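Probable thiol peroxidase (Aquifex aeolicus, PDB 2YZH) probably reduces hydrogen peroxide and organic hydroperoxides to water and alcohols with electrons from thioredoxin, as a peroxiredoxin of the Tpx subfamily. Local coordinates at residues 49-54 with 165-170. Sequence-based numbering, arbitrary orientation.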
loop_
_atom_site.group_PDB
_atom_site.type_symbol
_atom_site.label_atom_id
_atom_site.label_comp_id
_atom_site.label_asym_id
_atom_site.label_seq_id
_atom_site.Cartn_x
_atom_site.Cartn_y
_atom_site.Cartn_z
ATOM N N VAL D 49 25.941 15.416 -4.449
ATOM C CA VAL D 49 25.995 14.313 -3.494
ATOM C C VAL D 49 24.736 14.357 -2.638
ATOM O O VAL D 49 24.384 15.399 -2.091
ATOM C CB VAL D 49 27.246 14.402 -2.586
ATOM C CG1 VAL D 49 27.144 13.392 -1.453
ATOM C CG2 VAL D 49 28.497 14.117 -3.406
ATOM N N GLN D 50 24.054 13.224 -2.525
ATOM C CA GLN D 50 22.826 13.171 -1.751
ATOM C C GLN D 50 22.992 12.431 -0.438
ATOM O O GLN D 50 23.647 11.394 -0.377
ATOM C CB GLN D 50 21.722 12.473 -2.547
ATOM C CG GLN D 50 21.455 13.027 -3.922
ATOM C CD GLN D 50 20.356 12.252 -4.623
ATOM O OE1 GLN D 50 19.218 12.222 -4.157
ATOM N NE2 GLN D 50 20.692 11.612 -5.738
ATOM N N VAL D 51 22.388 12.973 0.609
ATOM C CA VAL D 51 22.420 12.354 1.923
ATOM C C VAL D 51 20.967 12.148 2.331
ATOM O O VAL D 51 20.227 13.111 2.519
ATOM C CB VAL D 51 23.118 13.250 2.968
ATOM C CG1 VAL D 51 23.111 12.562 4.334
ATOM C CG2 VAL D 51 24.546 13.541 2.528
ATOM N N ILE D 52 20.565 10.888 2.443
ATOM C CA ILE D 52 19.203 10.539 2.816
ATOM C C ILE D 52 19.239 9.950 4.218
ATOM O O ILE D 52 19.866 8.920 4.455
ATOM C CB ILE D 52 18.621 9.515 1.827
ATOM C CG1 ILE D 52 18.649 10.102 0.412
ATOM C CG2 ILE D 52 17.202 9.141 2.226
ATOM C CD1 ILE D 52 18.251 9.118 -0.671
ATOM N N ILE D 53 18.561 10.618 5.142
ATOM C CA ILE D 53 18.524 10.207 6.535
ATOM C C ILE D 53 17.115 9.755 6.894
ATOM O O ILE D 53 16.178 10.545 6.839
ATOM C CB ILE D 53 18.924 11.399 7.440
ATOM C CG1 ILE D 53 20.317 11.895 7.034
ATOM C CG2 ILE D 53 18.865 10.995 8.911
ATOM C CD1 ILE D 53 20.702 13.250 7.606
ATOM N N THR D 54 16.952 8.488 7.252
ATOM C CA THR D 54 15.623 8.015 7.610
ATOM C C THR D 54 15.455 7.943 9.118
ATOM O O THR D 54 16.386 7.597 9.845
ATOM C CB THR D 54 15.320 6.630 6.992
ATOM O OG1 THR D 54 16.287 5.671 7.444
ATOM C CG2 THR D 54 15.356 6.717 5.461
ATOM N N ASN D 165 32.406 13.055 7.472
ATOM C CA ASN D 165 33.691 12.785 6.837
ATOM C C ASN D 165 33.533 12.165 5.454
ATOM O O ASN D 165 34.261 12.513 4.526
ATOM C CB ASN D 165 34.540 11.866 7.717
ATOM C CG ASN D 165 34.778 12.444 9.099
ATOM O OD1 ASN D 165 35.042 13.639 9.247
ATOM N ND2 ASN D 165 34.695 11.596 10.119
ATOM N N LYS D 166 32.579 11.249 5.314
ATOM C CA LYS D 166 32.349 10.603 4.032
ATOM C C LYS D 166 31.878 11.623 2.998
ATOM O O LYS D 166 32.361 11.640 1.863
ATOM C CB LYS D 166 31.309 9.488 4.178
ATOM C CG LYS D 166 31.112 8.673 2.912
ATOM C CD LYS D 166 32.391 7.958 2.512
ATOM C CE LYS D 166 32.207 7.192 1.219
ATOM N NZ LYS D 166 33.435 6.430 0.836
ATOM N N VAL D 167 30.932 12.471 3.389
ATOM C CA VAL D 167 30.422 13.496 2.488
ATOM C C VAL D 167 31.587 14.333 1.958
ATOM O O VAL D 167 31.690 14.578 0.757
ATOM C CB VAL D 167 29.420 14.424 3.205
ATOM C CG1 VAL D 167 28.951 15.520 2.257
ATOM C CG2 VAL D 167 28.227 13.618 3.694
ATOM N N LYS D 168 32.465 14.760 2.861
ATOM C CA LYS D 168 33.623 15.565 2.483
ATOM C C LYS D 168 34.498 14.814 1.491
ATOM O O LYS D 168 34.971 15.383 0.505
ATOM C CB LYS D 168 34.447 15.923 3.720
ATOM C CG LYS D 168 33.708 16.792 4.715
ATOM C CD LYS D 168 34.587 17.146 5.900
ATOM C CE LYS D 168 33.849 18.055 6.868
ATOM N NZ LYS D 168 33.401 19.311 6.202
ATOM N N GLU D 169 34.704 13.529 1.758
ATOM C CA GLU D 169 35.517 12.686 0.897
ATOM C C GLU D 169 34.945 12.658 -0.518
ATOM O O GLU D 169 35.691 12.693 -1.498
ATOM C CB GLU D 169 35.563 11.264 1.450
ATOM C CG GLU D 169 36.502 10.335 0.708
ATOM C CD GLU D 169 36.111 8.882 0.872
ATOM O OE1 GLU D 169 35.089 8.476 0.277
ATOM O OE2 GLU D 169 36.811 8.149 1.599
ATOM N N LEU D 170 33.621 12.594 -0.620
ATOM C CA LEU D 170 32.963 12.561 -1.920
ATOM C C LEU D 170 32.949 13.941 -2.571
ATOM O O LEU D 170 32.657 14.065 -3.761
ATOM C CB LEU D 170 31.531 12.036 -1.779
ATOM C CG LEU D 170 31.378 10.616 -1.220
ATOM C CD1 LEU D 170 29.909 10.227 -1.207
ATOM C CD2 LEU D 170 32.177 9.639 -2.066
#
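Val49 of strand 49-54 and Leu170, in residues 165-170 of helix 160-170, come closest by their CA atoms, 7.4 Å from Val49 CA to Leu170 CA; the closest contacts are between apolar side chains. At the start of the strand Val49 points at the helix, and its CG2 methyl lies 4.0 Å from Leu170 CB, so the helix is met at the root of the leucine side chain. Two residues on, Val51 faces the same way, and its CG2 comes within 3.9 Å of Val167 CG2, methyl against methyl. In both strand valines CG1 stands anti to the backbone N (chi1 170° in Val49), which leaves CG2, beside that N, as the branch that reaches the helix. Each pair crosses at about a right angle. Alternate strand residues thus meet helix residues three apart, nearly one helical turn. On that same turn Lys166 NZ meets Glu169 OE1 at 2.7 Å in a salt bridge, from the syn side and 19° out of the carboxylate plane. The contact packs the C-terminal helix of this thioredoxin fold against an inner strand of the sheet, away from Cys63, the predicted peroxidatic cysteine. Val80 of strand 80-86 touches both Val51 and Val167, while Ile138 of strand 135-139 touches Val49, Lys166 and Leu170, so the two strands flanking 49-54 share the helix with it.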